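Local coordinates for 432aa long hypothetical deoxyribodipyrimidine photolyase (Sulfolobus tokodaii, PDB 2E0I), which probably repairs ultraviolet-induced cyclobutane pyrimidine dimers in DNA by light-driven catalysis, and binds two FAD molecules, one probably a light-harvesting cofactor, at residues Met298-Arg312 and Glu331-Pro343. Sequence-based numbering, arbitrary orientation.
With FAD (flavin-adenine dinucleotide), chain E.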
ATOM      1  N   MET A 298      10.782  -9.464  -9.160  1.00 25.01           N
ATOM      2  CA  MET A 298       9.539  -9.478  -9.910  1.00 23.37           C
ATOM      3  C   MET A 298       8.810 -10.802  -9.792  1.00 23.07           C
ATOM      4  O   MET A 298       7.593 -10.832  -9.582  1.00 21.22           O
ATOM      5  CB  MET A 298       9.801  -9.153 -11.379  1.00 22.52           C
ATOM      6  CG  MET A 298      10.423  -7.774 -11.599  1.00 23.31           C
ATOM      7  SD  MET A 298       9.510  -6.409 -10.840  1.00 23.15           S
ATOM      8  CE  MET A 298       8.038  -6.312 -11.926  1.00 21.04           C
ATOM      9  N   ARG A 299       9.542 -11.903  -9.909  1.00 23.60           N
ATOM     10  CA  ARG A 299       8.900 -13.203  -9.820  1.00 24.03           C
ATOM     11  C   ARG A 299       8.250 -13.398  -8.465  1.00 23.86           C
ATOM     12  O   ARG A 299       7.114 -13.870  -8.390  1.00 24.60           O
ATOM     13  CB  ARG A 299       9.890 -14.322 -10.111  1.00 24.53           C
ATOM     14  CG  ARG A 299      10.313 -14.330 -11.550  1.00 26.04           C
ATOM     15  CD  ARG A 299      11.139 -15.534 -11.900  1.00 29.36           C
ATOM     16  NE  ARG A 299      11.748 -15.363 -13.215  1.00 33.29           N
ATOM     17  CZ  ARG A 299      12.446 -16.303 -13.840  1.00 35.73           C
ATOM     18  NH1 ARG A 299      12.614 -17.490 -13.265  1.00 37.55           N
ATOM     19  NH2 ARG A 299      12.993 -16.052 -15.027  1.00 35.84           N
ATOM     20  N   MET A 300       8.952 -13.034  -7.396  1.00 22.58           N
ATOM     21  CA  MET A 300       8.371 -13.177  -6.077  1.00 22.30           C
ATOM     22  C   MET A 300       7.098 -12.341  -6.012  1.00 23.21           C
ATOM     23  O   MET A 300       6.022 -12.854  -5.708  1.00 23.88           O
ATOM     24  CB  MET A 300       9.327 -12.717  -4.985  1.00 22.45           C
ATOM     25  CG  MET A 300       8.730 -12.942  -3.609  1.00 22.91           C
ATOM     26  SD  MET A 300       9.712 -12.395  -2.211  1.00 25.71           S
ATOM     27  CE  MET A 300       8.472 -12.533  -0.932  1.00 23.62           C
ATOM     28  N   LEU A 301       7.227 -11.049  -6.309  1.00 22.81           N
ATOM     29  CA  LEU A 301       6.090 -10.142  -6.293  1.00 21.15           C
ATOM     30  C   LEU A 301       4.906 -10.738  -7.051  1.00 21.56           C
ATOM     31  O   LEU A 301       3.784 -10.709  -6.561  1.00 21.28           O
ATOM     32  CB  LEU A 301       6.484  -8.792  -6.916  1.00 20.48           C
ATOM     33  CG  LEU A 301       5.362  -7.868  -7.421  1.00 20.21           C
ATOM     34  CD1 LEU A 301       4.520  -7.390  -6.250  1.00 19.10           C
ATOM     35  CD2 LEU A 301       5.956  -6.681  -8.176  1.00 19.44           C
ATOM     36  N   ASN A 302       5.151 -11.292  -8.235  1.00 21.91           N
ATOM     37  CA  ASN A 302       4.054 -11.845  -9.024  1.00 23.24           C
ATOM     38  C   ASN A 302       3.302 -12.995  -8.376  1.00 23.14           C
ATOM     39  O   ASN A 302       2.079 -13.072  -8.450  1.00 23.49           O
ATOM     40  CB  ASN A 302       4.536 -12.280 -10.415  1.00 24.48           C
ATOM     41  CG  ASN A 302       4.891 -11.095 -11.313  1.00 27.64           C
ATOM     42  OD1 ASN A 302       4.143 -10.122 -11.397  1.00 28.25           O
ATOM     43  ND2 ASN A 302       6.033 -11.180 -11.996  1.00 28.16           N
ATOM     44  N   SER A 303       4.016 -13.891  -7.724  1.00 23.53           N
ATOM     45  CA  SER A 303       3.347 -15.018  -7.124  1.00 23.69           C
ATOM     46  C   SER A 303       2.977 -14.775  -5.687  1.00 23.42           C
ATOM     47  O   SER A 303       2.141 -15.474  -5.138  1.00 25.42           O
ATOM     48  CB  SER A 303       4.232 -16.239  -7.196  1.00 24.41           C
ATOM     49  OG  SER A 303       5.319 -16.049  -6.330  1.00 26.22           O
ATOM     50  N   THR A 304       3.580 -13.776  -5.070  1.00 23.56           N
ATOM     51  CA  THR A 304       3.293 -13.519  -3.676  1.00 22.94           C
ATOM     52  C   THR A 304       2.564 -12.198  -3.392  1.00 22.59           C
ATOM     53  O   THR A 304       1.827 -12.085  -2.406  1.00 21.70           O
ATOM     54  CB  THR A 304       4.597 -13.572  -2.883  1.00 22.10           C
ATOM     55  OG1 THR A 304       4.293 -13.644  -1.496  1.00 27.58           O
ATOM     56  CG2 THR A 304       5.415 -12.334  -3.121  1.00 22.89           C
ATOM     57  N   GLY A 305       2.771 -11.205  -4.255  1.00 22.27           N
ATOM     58  CA  GLY A 305       2.151  -9.905  -4.065  1.00 21.16           C
ATOM     59  C   GLY A 305       2.895  -9.072  -3.033  1.00 20.10           C
ATOM     60  O   GLY A 305       2.382  -8.073  -2.526  1.00 18.70           O
ATOM     61  N   TYR A 306       4.124  -9.484  -2.735  1.00 20.17           N
ATOM     62  CA  TYR A 306       4.952  -8.800  -1.753  1.00 20.38           C
ATOM     63  C   TYR A 306       6.451  -8.926  -2.067  1.00 20.51           C
ATOM     64  O   TYR A 306       6.882  -9.889  -2.684  1.00 19.73           O
ATOM     65  CB  TYR A 306       4.674  -9.384  -0.356  1.00 20.22           C
ATOM     66  CG  TYR A 306       5.626  -8.889   0.711  1.00 21.49           C
ATOM     67  CD1 TYR A 306       5.333  -7.753   1.472  1.00 22.30           C
ATOM     68  CD2 TYR A 306       6.871  -9.496   0.888  1.00 21.82           C
ATOM     69  CE1 TYR A 306       6.262  -7.229   2.379  1.00 21.78           C
ATOM     70  CE2 TYR A 306       7.808  -8.979   1.785  1.00 21.66           C
ATOM     71  CZ  TYR A 306       7.501  -7.847   2.521  1.00 22.86           C
ATOM     72  OH  TYR A 306       8.457  -7.320   3.365  1.00 25.02           O
ATOM     73  N   ILE A 307       7.221  -7.927  -1.644  1.00 20.81           N
ATOM     74  CA  ILE A 307       8.678  -7.893  -1.769  1.00 21.81           C
ATOM     75  C   ILE A 307       9.133  -6.816  -0.805  1.00 22.47           C
ATOM     76  O   ILE A 307       8.457  -5.803  -0.655  1.00 23.60           O
ATOM     77  CB  ILE A 307       9.182  -7.541  -3.192  1.00 21.55           C
ATOM     78  CG1 ILE A 307       8.391  -6.381  -3.777  1.00 23.13           C
ATOM     79  CG2 ILE A 307       9.122  -8.760  -4.075  1.00 23.26           C
ATOM     80  CD1 ILE A 307       8.901  -5.921  -5.133  1.00 22.27           C
ATOM     81  N   ASN A 308      10.261  -7.019  -0.133  1.00 23.80           N
ATOM     82  CA  ASN A 308      10.722  -6.015   0.825  1.00 24.76           C
ATOM     83  C   ASN A 308      11.150  -4.704   0.151  1.00 24.79           C
ATOM     84  O   ASN A 308      11.363  -4.650  -1.060  1.00 24.11           O
ATOM     85  CB  ASN A 308      11.847  -6.576   1.709  1.00 24.83           C
ATOM     86  CG  ASN A 308      13.223  -6.525   1.051  1.00 25.90           C
ATOM     87  OD1 ASN A 308      13.375  -6.276  -0.151  1.00 25.43           O
ATOM     88  ND2 ASN A 308      14.242  -6.774   1.858  1.00 25.94           N
ATOM     89  N   GLY A 309      11.266  -3.650   0.951  1.00 25.08           N
ATOM     90  CA  GLY A 309      11.620  -2.344   0.422  1.00 25.94           C
ATOM     91  C   GLY A 309      12.890  -2.263  -0.388  1.00 25.76           C
ATOM     92  O   GLY A 309      13.008  -1.441  -1.287  1.00 26.33           O
ATOM     93  N   ARG A 310      13.849  -3.117  -0.073  1.00 26.11           N
ATOM     94  CA  ARG A 310      15.098  -3.096  -0.792  1.00 25.79           C
ATOM     95  C   ARG A 310      14.904  -3.545  -2.221  1.00 25.50           C
ATOM     96  O   ARG A 310      15.319  -2.865  -3.150  1.00 25.13           O
ATOM     97  CB  ARG A 310      16.116  -4.008  -0.132  1.00 26.86           C
ATOM     98  CG  ARG A 310      17.495  -3.715  -0.630  1.00 26.75           C
ATOM     99  CD  ARG A 310      17.804  -2.322  -0.209  1.00 28.36           C
ATOM    100  NE  ARG A 310      19.000  -1.780  -0.816  1.00 28.85           N
ATOM    101  CZ  ARG A 310      19.601  -0.692  -0.362  1.00 29.80           C
ATOM    102  NH1 ARG A 310      19.108  -0.066   0.694  1.00 29.49           N
ATOM    103  NH2 ARG A 310      20.676  -0.222  -0.969  1.00 33.44           N
ATOM    104  N   VAL A 311      14.291  -4.712  -2.389  1.00 25.11           N
ATOM    105  CA  VAL A 311      14.053  -5.258  -3.716  1.00 24.88           C
ATOM    106  C   VAL A 311      13.087  -4.356  -4.460  1.00 24.52           C
ATOM    107  O   VAL A 311      13.240  -4.118  -5.655  1.00 24.40           O
ATOM    108  CB  VAL A 311      13.472  -6.685  -3.626  1.00 25.97           C
ATOM    109  CG1 VAL A 311      12.972  -7.149  -4.988  1.00 26.81           C
ATOM    110  CG2 VAL A 311      14.536  -7.639  -3.121  1.00 27.02           C
ATOM    111  N   ARG A 312      12.099  -3.845  -3.734  1.00 24.57           N
ATOM    112  CA  ARG A 312      11.096  -2.956  -4.294  1.00 24.58           C
ATOM    113  C   ARG A 312      11.742  -1.800  -5.052  1.00 26.09           C
ATOM    114  O   ARG A 312      11.403  -1.553  -6.199  1.00 26.43           O
ATOM    115  CB  ARG A 312      10.224  -2.399  -3.180  1.00 22.86           C
ATOM    116  CG  ARG A 312       8.744  -2.538  -3.399  1.00 20.53           C
ATOM    117  CD  ARG A 312       8.097  -3.198  -2.190  1.00 20.57           C
ATOM    118  NE  ARG A 312       6.754  -2.690  -1.935  1.00 22.28           N
ATOM    119  CZ  ARG A 312       5.897  -3.220  -1.065  1.00 23.10           C
ATOM    120  NH1 ARG A 312       6.234  -4.288  -0.353  1.00 21.90           N
ATOM    121  NH2 ARG A 312       4.693  -2.678  -0.910  1.00 24.17           N
ATOM    122  N   GLU A 331       4.226   2.128 -11.682  1.00 21.00           N
ATOM    123  CA  GLU A 331       3.308   2.441 -10.594  1.00 20.67           C
ATOM    124  C   GLU A 331       2.044   1.614 -10.740  1.00 19.80           C
ATOM    125  O   GLU A 331       1.603   0.974  -9.787  1.00 17.21           O
ATOM    126  CB  GLU A 331       2.923   3.917 -10.627  1.00 23.21           C
ATOM    127  CG  GLU A 331       1.894   4.295  -9.577  1.00 27.41           C
ATOM    128  CD  GLU A 331       1.210   5.632  -9.847  1.00 29.97           C
ATOM    129  OE1 GLU A 331       0.465   6.101  -8.946  1.00 31.89           O
ATOM    130  OE2 GLU A 331       1.405   6.205 -10.947  1.00 28.18           O
ATOM    131  N   ARG A 332       1.469   1.633 -11.943  1.00 20.21           N
ATOM    132  CA  ARG A 332       0.248   0.889 -12.215  1.00 21.24           C
ATOM    133  C   ARG A 332       0.457  -0.614 -12.120  1.00 20.51           C
ATOM    134  O   ARG A 332      -0.386  -1.334 -11.579  1.00 20.80           O
ATOM    135  CB  ARG A 332      -0.316   1.216 -13.593  1.00 23.62           C
ATOM    136  CG  ARG A 332      -1.835   1.099 -13.621  1.00 29.83           C
ATOM    137  CD  ARG A 332      -2.358   0.300 -14.785  1.00 36.25           C
ATOM    138  NE  ARG A 332      -2.035   0.897 -16.071  1.00 44.11           N
ATOM    139  CZ  ARG A 332      -2.210   0.317 -17.261  1.00 47.66           C
ATOM    140  NH1 ARG A 332      -2.720  -0.911 -17.375  1.00 47.73           N
ATOM    141  NH2 ARG A 332      -1.851   0.980 -18.355  1.00 50.18           N
ATOM    142  N   TYR A 333       1.571  -1.105 -12.644  1.00 18.48           N
ATOM    143  CA  TYR A 333       1.809  -2.531 -12.559  1.00 16.96           C
ATOM    144  C   TYR A 333       1.854  -2.991 -11.095  1.00 17.75           C
ATOM    145  O   TYR A 333       1.241  -4.002 -10.733  1.00 19.01           O
ATOM    146  CB  TYR A 333       3.105  -2.900 -13.257  1.00 15.70           C
ATOM    147  CG  TYR A 333       3.314  -4.378 -13.256  1.00 13.63           C
ATOM    148  CD1 TYR A 333       2.459  -5.214 -13.970  1.00 12.93           C
ATOM    149  CD2 TYR A 333       4.324  -4.955 -12.492  1.00 13.76           C
ATOM    150  CE1 TYR A 333       2.599  -6.590 -13.917  1.00 13.64           C
ATOM    151  CE2 TYR A 333       4.479  -6.337 -12.431  1.00 14.55           C
ATOM    152  CZ  TYR A 333       3.610  -7.144 -13.146  1.00 15.64           C
ATOM    153  OH  TYR A 333       3.755  -8.504 -13.082  1.00 17.89           O
ATOM    154  N   PHE A 334       2.584  -2.255 -10.260  1.00 16.30           N
ATOM    155  CA  PHE A 334       2.681  -2.571  -8.840  1.00 15.28           C
ATOM    156  C   PHE A 334       1.311  -2.551  -8.189  1.00 14.24           C
ATOM    157  O   PHE A 334       1.009  -3.406  -7.365  1.00 13.43           O
ATOM    158  CB  PHE A 334       3.569  -1.554  -8.118  1.00 16.13           C
ATOM    159  CG  PHE A 334       4.987  -2.010  -7.917  1.00 17.04           C
ATOM    160  CD1 PHE A 334       5.586  -2.908  -8.806  1.00 16.32           C
ATOM    161  CD2 PHE A 334       5.740  -1.509  -6.856  1.00 17.45           C
ATOM    162  CE1 PHE A 334       6.903  -3.298  -8.643  1.00 15.70           C
ATOM    163  CE2 PHE A 334       7.068  -1.893  -6.684  1.00 16.63           C
ATOM    164  CZ  PHE A 334       7.649  -2.792  -7.583  1.00 17.00           C
ATOM    165  N   ALA A 335       0.497  -1.563  -8.553  1.00 14.36           N
ATOM    166  CA  ALA A 335      -0.849  -1.425  -7.992  1.00 16.77           C
ATOM    167  C   ALA A 335      -1.639  -2.689  -8.296  1.00 17.47           C
ATOM    168  O   ALA A 335      -2.595  -3.060  -7.605  1.00 19.62           O
ATOM    169  CB  ALA A 335      -1.562  -0.199  -8.595  1.00 13.90           C
ATOM    170  N   THR A 336      -1.187  -3.370  -9.329  1.00 16.35           N
ATOM    171  CA  THR A 336      -1.820  -4.572  -9.788  1.00 15.13           C
ATOM    172  C   THR A 336      -1.386  -5.813  -9.055  1.00 15.37           C
ATOM    173  O   THR A 336      -2.077  -6.814  -9.083  1.00 16.47           O
ATOM    174  CB  THR A 336      -1.548  -4.700 -11.289  1.00 15.21           C
ATOM    175  OG1 THR A 336      -2.683  -4.192 -11.993  1.00 16.59           O
ATOM    176  CG2 THR A 336      -1.234  -6.116 -11.703  1.00 15.01           C
ATOM    177  N   LYS A 337      -0.257  -5.752  -8.369  1.00 17.08           N
ATOM    178  CA  LYS A 337       0.242  -6.939  -7.691  1.00 18.06           C
ATOM    179  C   LYS A 337       0.390  -6.856  -6.186  1.00 18.42           C
ATOM    180  O   LYS A 337       0.194  -7.850  -5.492  1.00 18.16           O
ATOM    181  CB  LYS A 337       1.585  -7.329  -8.289  1.00 19.40           C
ATOM    182  CG  LYS A 337       1.523  -7.669  -9.762  1.00 22.24           C
ATOM    183  CD  LYS A 337       0.684  -8.906  -9.964  1.00 24.14           C
ATOM    184  CE  LYS A 337       0.857  -9.488 -11.343  1.00 25.18           C
ATOM    185  NZ  LYS A 337       0.604 -10.965 -11.263  1.00 28.90           N
ATOM    186  N   LEU A 338       0.747  -5.677  -5.691  1.00 17.99           N
ATOM    187  CA  LEU A 338       0.945  -5.468  -4.259  1.00 17.71           C
ATOM    188  C   LEU A 338      -0.249  -5.839  -3.376  1.00 17.33           C
ATOM    189  O   LEU A 338      -1.374  -5.398  -3.596  1.00 17.70           O
ATOM    190  CB  LEU A 338       1.338  -4.007  -4.006  1.00 17.56           C
ATOM    191  CG  LEU A 338       2.811  -3.605  -3.862  1.00 17.79           C
ATOM    192  CD1 LEU A 338       3.755  -4.685  -4.366  1.00 15.64           C
ATOM    193  CD2 LEU A 338       3.015  -2.296  -4.601  1.00 17.27           C
ATOM    194  N   VAL A 339       0.004  -6.667  -2.373  1.00 16.65           N
ATOM    195  CA  VAL A 339      -1.044  -7.053  -1.448  1.00 15.93           C
ATOM    196  C   VAL A 339      -1.307  -5.843  -0.552  1.00 16.97           C
ATOM    197  O   VAL A 339      -2.379  -5.725   0.043  1.00 16.44           O
ATOM    198  CB  VAL A 339      -0.604  -8.246  -0.551  1.00 16.40           C
ATOM    199  CG1 VAL A 339       0.594  -7.845   0.300  1.00 16.57           C
ATOM    200  CG2 VAL A 339      -1.748  -8.679   0.357  1.00 14.85           C
ATOM    201  N   ASP A 340      -0.323  -4.942  -0.471  1.00 17.89           N
ATOM    202  CA  ASP A 340      -0.420  -3.745   0.367  1.00 19.50           C
ATOM    203  C   ASP A 340      -0.592  -2.436  -0.416  1.00 19.24           C
ATOM    204  O   ASP A 340      -0.333  -1.350   0.108  1.00 20.11           O
ATOM    205  CB  ASP A 340       0.829  -3.631   1.267  1.00 21.89           C
ATOM    206  CG  ASP A 340       2.133  -3.540   0.461  1.00 25.70           C
ATOM    207  OD1 ASP A 340       2.054  -3.308  -0.769  1.00 26.46           O
ATOM    208  OD2 ASP A 340       3.237  -3.692   1.048  1.00 26.25           O
ATOM    209  N   TYR A 341      -1.044  -2.522  -1.659  1.00 18.76           N
ATOM    210  CA  TYR A 341      -1.189  -1.316  -2.460  1.00 18.20           C
ATOM    211  C   TYR A 341      -1.817  -0.104  -1.784  1.00 18.61           C
ATOM    212  O   TYR A 341      -2.951  -0.147  -1.304  1.00 17.75           O
ATOM    213  CB  TYR A 341      -1.966  -1.602  -3.746  1.00 18.00           C
ATOM    214  CG  TYR A 341      -2.188  -0.354  -4.571  1.00 16.46           C
ATOM    215  CD1 TYR A 341      -3.470   0.149  -4.783  1.00 15.36           C
ATOM    216  CD2 TYR A 341      -1.107   0.345  -5.106  1.00 15.47           C
ATOM    217  CE1 TYR A 341      -3.667   1.321  -5.509  1.00 16.27           C
ATOM    218  CE2 TYR A 341      -1.289   1.511  -5.826  1.00 16.37           C
ATOM    219  CZ  TYR A 341      -2.572   1.994  -6.026  1.00 17.27           C
ATOM    220  OH  TYR A 341      -2.755   3.151  -6.743  1.00 18.61           O
ATOM    221  N   ASP A 342      -1.056   0.983  -1.765  1.00 20.26           N
ATOM    222  CA  ASP A 342      -1.524   2.242  -1.209  1.00 22.02           C
ATOM    223  C   ASP A 342      -1.238   3.314  -2.268  1.00 21.07           C
ATOM    224  O   ASP A 342      -0.077   3.650  -2.520  1.00 21.92           O
ATOM    225  CB  ASP A 342      -0.778   2.565   0.079  1.00 24.83           C
ATOM    226  CG  ASP A 342      -1.396   3.729   0.826  1.00 28.85           C
ATOM    227  OD1 ASP A 342      -1.445   4.857   0.262  1.00 28.53           O
ATOM    228  OD2 ASP A 342      -1.839   3.502   1.982  1.00 32.42           O
ATOM    229  N   PRO A 343      -2.294   3.868  -2.895  1.00 18.99           N
ATOM    230  CA  PRO A 343      -2.117   4.891  -3.931  1.00 17.17           C
ATOM    231  C   PRO A 343      -1.036   5.930  -3.656  1.00 15.42           C
ATOM    232  O   PRO A 343      -0.119   6.089  -4.459  1.00 15.06           O
ATOM    233  CB  PRO A 343      -3.509   5.504  -4.045  1.00 18.20           C
ATOM    234  CG  PRO A 343      -4.406   4.350  -3.736  1.00 16.57           C
ATOM    235  CD  PRO A 343      -3.722   3.711  -2.557  1.00 17.64           C
TER
HETATM  236  PA  FAD E1100       9.436  -3.450   6.839  1.00 29.54           P
HETATM  237  O1A FAD E1100       9.318  -4.602   7.763  1.00 31.28           O
HETATM  238  O2A FAD E1100      10.668  -2.663   6.616  1.00 31.16           O
HETATM  239  O5B FAD E1100       8.659  -2.418   7.801  1.00 31.26           O
HETATM  240  C5B FAD E1100       8.879  -1.008   7.727  1.00 32.36           C
HETATM  241  C4B FAD E1100       7.543  -0.267   7.806  1.00 34.14           C
HETATM  242  O4B FAD E1100       7.725   1.156   7.718  1.00 35.85           O
HETATM  243  C3B FAD E1100       6.659  -0.678   6.627  1.00 34.99           C
HETATM  244  O3B FAD E1100       5.787  -1.729   7.052  1.00 33.17           O
HETATM  245  C2B FAD E1100       5.831   0.592   6.439  1.00 35.21           C
HETATM  246  O2B FAD E1100       4.853   0.689   7.476  1.00 38.01           O
HETATM  247  C1B FAD E1100       6.916   1.651   6.636  1.00 35.68           C
HETATM  248  N9A FAD E1100       7.760   1.812   5.428  1.00 34.64           N
HETATM  249  C8A FAD E1100       8.942   1.245   5.195  1.00 33.40           C
HETATM  250  N7A FAD E1100       9.438   1.701   4.046  1.00 33.44           N
HETATM  251  C5A FAD E1100       8.563   2.565   3.539  1.00 33.54           C
HETATM  252  C6A FAD E1100       8.511   3.349   2.391  1.00 32.04           C
HETATM  253  N6A FAD E1100       9.513   3.348   1.518  1.00 30.60           N
HETATM  254  N1A FAD E1100       7.434   4.119   2.177  1.00 31.20           N
HETATM  255  C2A FAD E1100       6.426   4.153   3.031  1.00 30.40           C
HETATM  256  N3A FAD E1100       6.444   3.426   4.135  1.00 30.27           N
HETATM  257  C4A FAD E1100       7.487   2.630   4.415  1.00 33.30           C
HETATM  258  N1  FAD E1100       4.286   0.332   0.829  1.00 23.25           N
HETATM  259  C2  FAD E1100       2.900   0.146   0.908  1.00 24.48           C
HETATM  260  O2  FAD E1100       2.360  -0.089   1.987  1.00 25.23           O
HETATM  261  N3  FAD E1100       2.124   0.173  -0.257  1.00 26.07           N
HETATM  262  C4  FAD E1100       2.746   0.377  -1.495  1.00 24.57           C
HETATM  263  O4  FAD E1100       2.059   0.458  -2.511  1.00 23.75           O
HETATM  264  C4X FAD E1100       4.124   0.544  -1.569  1.00 24.01           C
HETATM  265  N5  FAD E1100       4.739   0.660  -2.821  1.00 24.96           N
HETATM  266  C5X FAD E1100       6.124   0.850  -2.912  1.00 24.55           C
HETATM  267  C6  FAD E1100       6.709   0.979  -4.168  1.00 22.01           C
HETATM  268  C7  FAD E1100       8.078   1.203  -4.272  1.00 23.91           C
HETATM  269  C7M FAD E1100       8.690   1.372  -5.664  1.00 24.69           C
HETATM  270  C8  FAD E1100       8.858   1.290  -3.120  1.00 22.82           C
HETATM  271  C8M FAD E1100      10.361   1.565  -3.201  1.00 23.13           C
HETATM  272  C9  FAD E1100       8.262   1.158  -1.868  1.00 23.48           C
HETATM  273  C9A FAD E1100       6.891   0.944  -1.752  1.00 25.13           C
HETATM  274  N10 FAD E1100       6.273   0.830  -0.492  1.00 24.65           N
HETATM  275  C10 FAD E1100       4.903   0.529  -0.413  1.00 23.77           C
HETATM  276  C1' FAD E1100       7.071   0.985   0.751  1.00 22.81           C
HETATM  277  C2' FAD E1100       7.699  -0.268   1.366  1.00 24.46           C
HETATM  278  O2' FAD E1100       8.478  -0.968   0.393  1.00 24.04           O
HETATM  279  C3' FAD E1100       6.657  -1.206   1.981  1.00 26.29           C
HETATM  280  O3' FAD E1100       5.856  -0.476   2.914  1.00 28.37           O
HETATM  281  C4' FAD E1100       7.322  -2.369   2.720  1.00 26.48           C
HETATM  282  O4' FAD E1100       8.175  -3.096   1.832  1.00 26.67           O
HETATM  283  C5' FAD E1100       6.275  -3.319   3.305  1.00 27.16           C
HETATM  284  O5' FAD E1100       6.894  -4.460   3.911  1.00 28.99           O
HETATM  285  P   FAD E1100       7.193  -4.519   5.492  1.00 27.24           P
HETATM  286  O1P FAD E1100       5.952  -4.142   6.205  1.00 28.14           O
HETATM  287  O2P FAD E1100       7.788  -5.844   5.773  1.00 28.17           O
HETATM  288  O3P FAD E1100       8.293  -3.358   5.705  1.00 30.28           O
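In the FAD-binding, all-helical domain of this photolyase, Arg-312 and Asp-340 form a buried salt bridge that joins two walls of a flavin pocket. Arg-312 NH2 reaches Asp-340 OD2 at 2.6 Å along a nearly straight N-H path (168°), entering on the syn side of the carboxylate, while Ser-217 OG is a second partner of OD2. The guanidinium is held in its rotation by a further bond, from Arg-312 NH1 to Ile-307 O (2.7 Å), which lies in its plane. One of its faces meets FAD O2' and the opposite one Leu-338 CD1. Replacing Arg-312 by alanine is likely to leave the Asp-340 carboxylate buried without its charge partner and Ile-307 O without this donor, and to open a gap beside the ribityl chain. Asp-340 also serves the cofactor directly, its backbone O accepting from FAD N3 at 2.9 Å, and Asp-342 N donates to FAD O4. On the other wall Tyr-306 OH hydrogen-bonds to FAD O2P, a phosphate oxygen.

Beside the flavin, helix 292-304 packs on helix 327-337 and on Leu-338. Leu-301 has CG anti to the backbone N (chi1 160°), which carries its branch toward the second helix; there CD2 lies 3.5 Å from Phe-334 CE1, and CD1 packs on Leu-338 CD1 and Lys-337 CB. Farther from the flavin, Asn-302 OD1 comes to the Tyr-333 ring edge, the amide and ring planes 74° apart; the hydrogen bond modelled from Tyr-333 OH is too short to be trusted in detail. Just past the first helix, Val-339 N donates to Gly-305 O at 2.8 Å, and Val-339 CG1 lies 3.4 Å from the same Gly-305 O.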